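Local coordinates for protein endoglucanase EG-II (Hypocrea jecorina, PDB 3QR3) that probably hydrolyses internal beta-1,4-glucosidic bonds of cellulose, as an endoglucanase whose catalytic domain is a glycoside hydrolase family 5 TIM barrel, at residues 8-13 against 60-65; 160-165 against 202-207; 234-239 against 273-278. All coordinates share one frame; numbering follows the deposited sequence.

Contact 1. Residues 8-13 against 60-65; sequences VNIAGF and FRLPVG
Strands 8-11 and 60-64 run parallel, with axes 4.7 Å apart and turned 31° against each other, and R61 is gripped through its backbone at both ends: its N donates to V8 O (3.2 Å), and its O accepts from I10 N (3.0 Å). N9 sits between those two partners in register with R61, and both side chains leave the sheet on the same face. The edge of the R61 guanidinium meets N9 OD1, NH1 donating to it at 2.8 Å. The oxygen lies close to the guanidinium plane although the planes of the two groups stand 80° apart. R61 CG is trans to the backbone N (chi1 -176°), and the extended chain beyond it runs past OD1, which touches CB, CG and CD as well. NH1 also forms a salt bridge with E260, NH2 bonds N148, and N9 ND2 donates to T259 O and G292 O. A methionine in place of R61 would probably leave N9 OD1 without its donor and E260 without its charged mate.

The other face is apolar. V8 CG2 approaches the edge of the F60 ring, 3.7 Å from CD1, and I10 CB rests on L62 CD2 (3.9 Å); F51 of helix 44-55 touches both V8 and F60. Where the strands end, F13 CB packs on V64 CB at 3.7 Å, and a water fills in for direct pairing by donating to I10 O and P63 O and accepting from F13 N.

One polar face turned to the barrel interior and one apolar face turned to helices mark adjacent strands of a TIM barrel. The polar side, with R61 beside E260 and N148, is consistent with the active-site region of a family 5 glycoside hydrolase.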
loop_
_atom_site.group_PDB
_atom_site.type_symbol
_atom_site.label_atom_id
_atom_site.label_comp_id
_atom_site.label_asym_id
_atom_site.label_seq_id
_atom_site.Cartn_x
_atom_site.Cartn_y
_atom_site.Cartn_z
ATOM N N VAL A 8 -7.943 0.386 -4.449
ATOM C CA VAL A 8 -7.782 1.639 -3.732
ATOM C C VAL A 8 -7.325 1.391 -2.299
ATOM O O VAL A 8 -7.508 0.305 -1.743
ATOM C CB VAL A 8 -9.096 2.433 -3.683
ATOM C CG1 VAL A 8 -9.684 2.597 -5.087
ATOM C CG2 VAL A 8 -10.073 1.725 -2.781
ATOM N N ASN A 9 -6.703 2.407 -1.723
ATOM C CA ASN A 9 -6.352 2.408 -0.312
ATOM C C ASN A 9 -7.570 2.749 0.534
ATOM O O ASN A 9 -8.228 3.753 0.278
ATOM C CB ASN A 9 -5.286 3.463 -0.072
ATOM C CG ASN A 9 -3.904 2.988 -0.466
ATOM O OD1 ASN A 9 -3.165 2.497 0.371
ATOM N ND2 ASN A 9 -3.556 3.132 -1.741
ATOM N N ILE A 10 -7.872 1.897 1.514
ATOM C CA ILE A 10 -8.966 2.112 2.462
ATOM C C ILE A 10 -8.330 2.560 3.770
ATOM O O ILE A 10 -7.989 1.740 4.614
ATOM C CB ILE A 10 -9.758 0.805 2.694
ATOM C CG1 ILE A 10 -10.155 0.183 1.347
ATOM C CG2 ILE A 10 -10.993 1.059 3.572
ATOM C CD1 ILE A 10 -11.177 1.017 0.564
ATOM N N ALA A 11 -8.143 3.869 3.909
ATOM C CA ALA A 11 -7.324 4.432 4.982
ATOM C C ALA A 11 -8.101 4.682 6.281
ATOM O O ALA A 11 -9.332 4.675 6.295
ATOM C CB ALA A 11 -6.648 5.729 4.501
ATOM N N GLY A 12 -7.371 4.922 7.368
ATOM C CA GLY A 12 -7.985 5.227 8.650
ATOM C C GLY A 12 -7.266 4.615 9.841
ATOM O O GLY A 12 -7.063 5.286 10.871
ATOM N N PHE A 13 -6.870 3.348 9.724
ATOM C CA PHE A 13 -6.076 2.721 10.789
ATOM C C PHE A 13 -4.708 3.412 10.889
ATOM O O PHE A 13 -3.941 3.190 11.840
ATOM C CB PHE A 13 -5.904 1.215 10.566
ATOM C CG PHE A 13 -7.041 0.364 11.112
ATOM C CD1 PHE A 13 -7.136 0.093 12.464
ATOM C CD2 PHE A 13 -7.975 -0.202 10.257
ATOM C CE1 PHE A 13 -8.162 -0.707 12.963
ATOM C CE2 PHE A 13 -9.006 -0.996 10.745
ATOM C CZ PHE A 13 -9.098 -1.243 12.109
ATOM N N PHE A 60 -7.239 -4.268 -2.441
ATOM C CA PHE A 60 -7.295 -3.120 -1.534
ATOM C C PHE A 60 -6.064 -3.102 -0.660
ATOM O O PHE A 60 -5.509 -4.145 -0.333
ATOM C CB PHE A 60 -8.575 -3.139 -0.693
ATOM C CG PHE A 60 -9.808 -3.129 -1.537
ATOM C CD1 PHE A 60 -10.217 -1.966 -2.154
ATOM C CD2 PHE A 60 -10.508 -4.296 -1.774
ATOM C CE1 PHE A 60 -11.334 -1.947 -2.981
ATOM C CE2 PHE A 60 -11.630 -4.291 -2.587
ATOM C CZ PHE A 60 -12.040 -3.111 -3.194
ATOM N N ARG A 61 -5.626 -1.903 -0.310
ATOM C CA ARG A 61 -4.494 -1.731 0.573
ATOM C C ARG A 61 -5.030 -1.153 1.870
ATOM O O ARG A 61 -5.841 -0.216 1.852
ATOM C CB ARG A 61 -3.496 -0.775 -0.067
ATOM C CG ARG A 61 -2.204 -0.565 0.701
ATOM C CD ARG A 61 -1.174 -0.026 -0.270
ATOM N NE ARG A 61 0.133 0.304 0.299
ATOM C CZ ARG A 61 0.466 1.498 0.772
ATOM N NH1 ARG A 61 -0.432 2.484 0.825
ATOM N NH2 ARG A 61 1.697 1.698 1.219
ATOM N N LEU A 62 -4.586 -1.716 2.991
ATOM C CA LEU A 62 -5.138 -1.363 4.300
ATOM C C LEU A 62 -4.041 -0.833 5.213
ATOM O O LEU A 62 -3.435 -1.592 5.989
ATOM C CB LEU A 62 -5.807 -2.584 4.936
ATOM C CG LEU A 62 -6.809 -3.377 4.080
ATOM C CD1 LEU A 62 -7.419 -4.527 4.888
ATOM C CD2 LEU A 62 -7.913 -2.481 3.541
ATOM N N PRO A 63 -3.773 0.476 5.120
ATOM C CA PRO A 63 -2.714 1.120 5.897
ATOM C C PRO A 63 -3.004 1.042 7.376
ATOM O O PRO A 63 -4.142 1.273 7.782
ATOM C CB PRO A 63 -2.793 2.584 5.451
ATOM C CG PRO A 63 -3.484 2.563 4.164
ATOM C CD PRO A 63 -4.460 1.429 4.239
ATOM N N VAL A 64 -1.984 0.731 8.171
ATOM C CA VAL A 64 -2.146 0.715 9.620
ATOM C C VAL A 64 -0.828 1.054 10.297
ATOM O O VAL A 64 0.254 0.717 9.795
ATOM C CB VAL A 64 -2.681 -0.639 10.129
ATOM C CG1 VAL A 64 -1.775 -1.765 9.672
ATOM C CG2 VAL A 64 -2.807 -0.618 11.669
ATOM N N GLY A 65 -0.920 1.740 11.428
ATOM C CA GLY A 65 0.265 2.120 12.168
ATOM C C GLY A 65 0.863 0.939 12.906
ATOM O O GLY A 65 0.149 0.144 13.517
HETATM O O HOH W 1 -6.848 1.603 7.219
#

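Contact 2. Residues 160-165 against 202-207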
loop_
_atom_site.group_PDB
_atom_site.type_symbol
_atom_site.label_atom_id
_atom_site.label_comp_id
_atom_site.label_asym_id
_atom_site.label_seq_id
_atom_site.Cartn_x
_atom_site.Cartn_y
_atom_site.Cartn_z
ATOM N N ALA A 160 18.990 -5.135 3.645
ATOM C CA ALA A 160 19.266 -6.224 4.578
ATOM C C ALA A 160 18.085 -6.428 5.523
ATOM O O ALA A 160 17.655 -7.559 5.763
ATOM C CB ALA A 160 20.545 -5.936 5.376
ATOM N N THR A 161 17.564 -5.324 6.055
ATOM C CA THR A 161 16.384 -5.362 6.921
ATOM C C THR A 161 15.233 -6.020 6.177
ATOM O O THR A 161 14.562 -6.928 6.698
ATOM C CB THR A 161 15.988 -3.937 7.377
ATOM O OG1 THR A 161 17.048 -3.385 8.167
ATOM C CG2 THR A 161 14.673 -3.938 8.191
ATOM N N VAL A 162 15.006 -5.568 4.947
ATOM C CA VAL A 162 13.936 -6.134 4.133
ATOM C C VAL A 162 14.128 -7.640 3.941
ATOM O O VAL A 162 13.167 -8.410 4.028
ATOM C CB VAL A 162 13.779 -5.399 2.771
ATOM C CG1 VAL A 162 12.790 -6.138 1.859
ATOM C CG2 VAL A 162 13.321 -3.943 2.986
ATOM N N GLN A 163 15.369 -8.062 3.684
ATOM C CA GLN A 163 15.677 -9.488 3.544
ATOM C C GLN A 163 15.328 -10.271 4.817
ATOM O O GLN A 163 14.749 -11.357 4.756
ATOM C CB GLN A 163 17.157 -9.694 3.185
ATOM C CG GLN A 163 17.596 -11.156 3.135
ATOM C CD GLN A 163 16.925 -11.936 2.006
ATOM O OE1 GLN A 163 17.362 -11.888 0.853
ATOM N NE2 GLN A 163 15.856 -12.664 2.341
ATOM N N GLU A 164 15.687 -9.726 5.976
ATOM C CA GLU A 164 15.347 -10.371 7.241
ATOM C C GLU A 164 13.819 -10.512 7.397
ATOM O O GLU A 164 13.317 -11.512 7.902
ATOM C CB GLU A 164 15.933 -9.591 8.428
ATOM C CG GLU A 164 17.460 -9.698 8.596
ATOM C CD GLU A 164 17.905 -9.331 10.012
ATOM O OE1 GLU A 164 17.103 -9.530 10.958
ATOM O OE2 GLU A 164 19.047 -8.846 10.183
ATOM N N VAL A 165 13.077 -9.504 6.971
ATOM C CA VAL A 165 11.614 -9.590 7.036
ATOM C C VAL A 165 11.073 -10.679 6.107
ATOM O O VAL A 165 10.281 -11.526 6.522
ATOM C CB VAL A 165 10.953 -8.239 6.723
ATOM C CG1 VAL A 165 9.434 -8.390 6.595
ATOM C CG2 VAL A 165 11.294 -7.240 7.824
ATOM N N SER A 202 16.890 -6.029 -5.442
ATOM C CA SER A 202 16.957 -7.173 -6.344
ATOM C C SER A 202 17.689 -8.373 -5.741
ATOM O O SER A 202 17.554 -9.493 -6.237
ATOM C CB SER A 202 17.616 -6.784 -7.675
ATOM O OG SER A 202 16.742 -5.980 -8.449
ATOM N N GLN A 203 18.460 -8.141 -4.679
ATOM C CA GLN A 203 19.265 -9.202 -4.064
ATOM C C GLN A 203 18.469 -9.983 -3.015
ATOM O O GLN A 203 18.939 -10.996 -2.498
ATOM C CB GLN A 203 20.529 -8.615 -3.424
ATOM C CG GLN A 203 21.262 -7.583 -4.290
ATOM C CD GLN A 203 21.473 -8.054 -5.721
ATOM O OE1 GLN A 203 21.818 -9.210 -5.962
ATOM N NE2 GLN A 203 21.268 -7.150 -6.682
ATOM N N VAL A 204 17.270 -9.503 -2.695
ATOM C CA VAL A 204 16.438 -10.139 -1.677
ATOM C C VAL A 204 15.814 -11.402 -2.254
ATOM O O VAL A 204 15.319 -11.386 -3.363
ATOM C CB VAL A 204 15.335 -9.165 -1.173
ATOM C CG1 VAL A 204 14.366 -9.867 -0.224
ATOM C CG2 VAL A 204 15.967 -7.966 -0.492
ATOM N N THR A 205 15.857 -12.502 -1.509
ATOM C CA THR A 205 15.307 -13.752 -1.998
ATOM C C THR A 205 14.516 -14.481 -0.930
ATOM O O THR A 205 14.692 -14.229 0.248
ATOM C CB THR A 205 16.427 -14.739 -2.447
ATOM O OG1 THR A 205 17.257 -15.078 -1.322
ATOM C CG2 THR A 205 17.275 -14.147 -3.576
ATOM N N ASN A 206 13.671 -15.408 -1.365
ATOM C CA ASN A 206 13.060 -16.390 -0.482
ATOM C C ASN A 206 14.143 -17.340 0.022
ATOM O O ASN A 206 15.215 -17.423 -0.573
ATOM C CB ASN A 206 12.014 -17.201 -1.251
ATOM C CG ASN A 206 10.912 -16.331 -1.841
ATOM O OD1 ASN A 206 10.703 -16.307 -3.057
ATOM N ND2 ASN A 206 10.207 -15.620 -0.984
ATOM N N PRO A 207 13.863 -18.073 1.107
ATOM C CA PRO A 207 14.813 -19.057 1.642
ATOM C C PRO A 207 15.364 -20.007 0.582
ATOM O O PRO A 207 16.538 -20.380 0.665
ATOM C CB PRO A 207 13.968 -19.830 2.652
ATOM C CG PRO A 207 12.989 -18.782 3.167
ATOM C CD PRO A 207 12.682 -17.908 1.979
HETATM O O HOH W 2 19.781 -10.608 0.200
#
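The side-chain amide of Q163, on helix 155-171, pairs with both backbone polar groups of T205, and these two hydrogen bonds carry the contact. Q163 NE2 donates to T205 O over 2.9 Å, nearly straight at 173°; the acceptor lies in the plane of the Q163 amide, and the donor in the plane of the T205 carbonyl. In return Q163 OE1 accepts from T205 N, also at 2.9 Å, with the donor tilted modestly from the carbonyl plane of the side chain. Because both ends of the amide are engaged by a single residue, its flip state is defined and its rotation about chi3 is fixed. The reach depends on a bend in the chain: CG is trans to the backbone N, and chi2 of 66° then swings the amide off the helix and onto the loop. Q163 OE1 also lies 3.2 Å from V204 CA.

Water-mediated bonding adds a second link. One water donates to Q163 OE1 (2.8 Å) and to Q203 O (2.9 Å), which gives OE1 two donors. The side chain of Q203 turns elsewhere, its NE2 bonding A199 O.

Apolar contact is slighter. V204 directs its CB toward the helix, placing CG1 alongside the Q163 amide, 4.0 Å from CD, while CG2 comes within 4.4 Å of V162 CG1. In all, 193 Å² is buried, with Q163 and V204 contributing most of it.

The loop 202-207 follows helix 197-201 and leads to strand 214-219, so Q163 ties the outer helix 155-171 to the chain on its way back into the barrel. V204 reaches V166 one turn further along the same helix, V162 and V165 lean on I146, and V165 also packs on F125 and W129 of helix 122-136.

Contact 3. Residues 234-239 against 273-278; sequences TTNNID and MCQQIQ
N236 and Q275 join two neighbouring helices on the outside of the TIM barrel, where an Asx turn just ahead of helix 238-251 meets the flank of helix 267-281. N236 ND2 donates to Q275 OE1 at 2.8 Å and 161°. The acceptor is near the N236 amide plane, but the donor stands above the Q275 carbonyl plane, and the two amide planes stand 64° apart. Behind this bond the N236 backbone O rests on the aliphatic part of Q276, 3.4 Å from CB, and I238 CD1 reaches Q275 O at 3.8 Å.

The next shell shapes the turn. N237 has left-handed backbone angles, and its N donates to T235 OG1 at 3.0 Å, forming an ST turn that overlaps the Asx turn. The N237 side chain is held from outside the two segments: OD1 accepts from K220 NZ, ND2 donates to Y221 O, and F242 touches both N237 and Q276. On the far side of helix 267-281, C274 is linked to C324 by a disulfide.

Both ends of the N236 amide are thus used, ND2 across the contact and OD1 within the turn, where it accepts from I238 N at 3.1 Å.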
loop_
_atom_site.group_PDB
_atom_site.type_symbol
_atom_site.label_atom_id
_atom_site.label_comp_id
_atom_site.label_asym_id
_atom_site.label_seq_id
_atom_site.Cartn_x
_atom_site.Cartn_y
_atom_site.Cartn_z
ATOM N N THR A 234 0.103 17.490 -13.243
ATOM C CA THR A 234 1.023 18.164 -14.144
ATOM C C THR A 234 1.830 17.158 -14.966
ATOM O O THR A 234 2.653 17.545 -15.797
ATOM C CB THR A 234 2.005 19.064 -13.357
ATOM O OG1 THR A 234 2.801 18.256 -12.485
ATOM C CG2 THR A 234 1.255 20.077 -12.516
ATOM N N THR A 235 1.603 15.869 -14.734
ATOM C CA THR A 235 2.365 14.837 -15.443
ATOM C C THR A 235 1.604 13.517 -15.446
ATOM O O THR A 235 0.780 13.262 -14.560
ATOM C CB THR A 235 3.768 14.625 -14.804
ATOM O OG1 THR A 235 4.516 13.654 -15.553
ATOM C CG2 THR A 235 3.637 14.152 -13.351
ATOM N N ASN A 236 1.870 12.687 -16.452
ATOM C CA ASN A 236 1.358 11.320 -16.470
ATOM C C ASN A 236 2.430 10.298 -16.069
ATOM O O ASN A 236 2.178 9.092 -16.061
ATOM C CB ASN A 236 0.764 10.978 -17.841
ATOM C CG ASN A 236 1.786 11.052 -18.948
ATOM O OD1 ASN A 236 2.981 10.892 -18.714
ATOM N ND2 ASN A 236 1.323 11.295 -20.166
ATOM N N ASN A 237 3.623 10.797 -15.737
ATOM C CA ASN A 237 4.714 9.977 -15.195
ATOM C C ASN A 237 5.318 8.933 -16.129
ATOM O O ASN A 237 6.123 8.112 -15.698
ATOM C CB ASN A 237 4.262 9.263 -13.925
ATOM C CG ASN A 237 4.094 10.203 -12.769
ATOM O OD1 ASN A 237 4.985 11.006 -12.473
ATOM N ND2 ASN A 237 2.945 10.123 -12.108
ATOM N N ILE A 238 4.930 8.942 -17.395
ATOM C CA ILE A 238 5.415 7.913 -18.307
ATOM C C ILE A 238 6.899 8.064 -18.675
ATOM O O ILE A 238 7.687 7.129 -18.498
ATOM C CB ILE A 238 4.575 7.855 -19.591
ATOM C CG1 ILE A 238 3.131 7.458 -19.255
ATOM C CG2 ILE A 238 5.220 6.887 -20.596
ATOM C CD1 ILE A 238 2.131 7.636 -20.431
ATOM N N ASP A 239 7.274 9.229 -19.189
ATOM C CA ASP A 239 8.659 9.462 -19.588
ATOM C C ASP A 239 9.594 9.447 -18.387
ATOM O O ASP A 239 10.677 8.877 -18.441
ATOM C CB ASP A 239 8.790 10.795 -20.326
ATOM C CG ASP A 239 8.091 10.784 -21.677
ATOM O OD1 ASP A 239 7.664 9.694 -22.114
ATOM O OD2 ASP A 239 7.967 11.865 -22.301
ATOM N N MET A 273 -4.132 11.020 -15.170
ATOM C CA MET A 273 -4.255 9.729 -14.512
ATOM C C MET A 273 -4.661 8.659 -15.506
ATOM O O MET A 273 -4.215 7.516 -15.415
ATOM C CB MET A 273 -5.256 9.772 -13.364
ATOM C CG MET A 273 -5.460 8.417 -12.697
ATOM S SD MET A 273 -3.948 7.805 -11.908
ATOM C CE MET A 273 -3.819 8.893 -10.488
ATOM N N CYS A 274 -5.518 9.019 -16.456
ATOM C CA CYS A 274 -5.967 8.030 -17.414
ATOM C C CYS A 274 -4.821 7.643 -18.351
ATOM O O CYS A 274 -4.688 6.484 -18.706
ATOM C CB CYS A 274 -7.220 8.496 -18.165
ATOM S SG CYS A 274 -8.737 8.395 -17.128
ATOM N N GLN A 275 -3.986 8.609 -18.723
ATOM C CA GLN A 275 -2.779 8.318 -19.494
ATOM C C GLN A 275 -1.843 7.408 -18.708
ATOM O O GLN A 275 -1.292 6.461 -19.253
ATOM C CB GLN A 275 -2.056 9.610 -19.888
ATOM C CG GLN A 275 -2.840 10.422 -20.908
ATOM C CD GLN A 275 -2.240 11.782 -21.183
ATOM O OE1 GLN A 275 -1.306 12.218 -20.509
ATOM N NE2 GLN A 275 -2.786 12.471 -22.178
ATOM N N GLN A 276 -1.679 7.691 -17.418
ATOM C CA GLN A 276 -0.799 6.893 -16.585
ATOM C C GLN A 276 -1.285 5.450 -16.520
ATOM O O GLN A 276 -0.518 4.512 -16.744
ATOM C CB GLN A 276 -0.710 7.470 -15.166
ATOM C CG GLN A 276 0.350 6.756 -14.314
ATOM C CD GLN A 276 0.344 7.216 -12.871
ATOM O OE1 GLN A 276 -0.505 6.808 -12.076
ATOM N NE2 GLN A 276 1.295 8.064 -12.523
ATOM N N ILE A 277 -2.565 5.290 -16.206
ATOM C CA ILE A 277 -3.177 3.976 -16.071
ATOM C C ILE A 277 -3.121 3.212 -17.388
ATOM O O ILE A 277 -2.890 2.002 -17.406
ATOM C CB ILE A 277 -4.649 4.102 -15.633
ATOM C CG1 ILE A 277 -4.730 4.790 -14.271
ATOM C CG2 ILE A 277 -5.314 2.732 -15.565
ATOM C CD1 ILE A 277 -3.927 4.098 -13.199
ATOM N N GLN A 278 -3.334 3.918 -18.492
ATOM C CA GLN A 278 -3.310 3.261 -19.785
ATOM C C GLN A 278 -1.925 2.663 -20.036
ATOM O O GLN A 278 -1.807 1.541 -20.527
ATOM C CB GLN A 278 -3.686 4.219 -20.915
ATOM C CG GLN A 278 -3.633 3.539 -22.280
ATOM C CD GLN A 278 -3.773 4.512 -23.437
ATOM O OE1 GLN A 278 -4.262 4.148 -24.505
ATOM N NE2 GLN A 278 -3.339 5.754 -23.231
#

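Contact 1 is the core member, wholly buried and centred about 7 Å from the centre of the chain, whereas contacts 2 and 3 are partly buried and each centred about 19 Å out. None shares a secondary-structure element with another: contact 1 pairs two barrel strands, contact 2 a helix with a loop, and contact 3 a helix flank with the entry to another helix. Their nearest atoms stay at least about 10 Å apart. Chemistry follows position. Inside, strand pairing is joined by a charged side chain and apolar packing; at the periphery, neutral amides do the linking, paired with backbone in contact 2 and with another amide in contact 3.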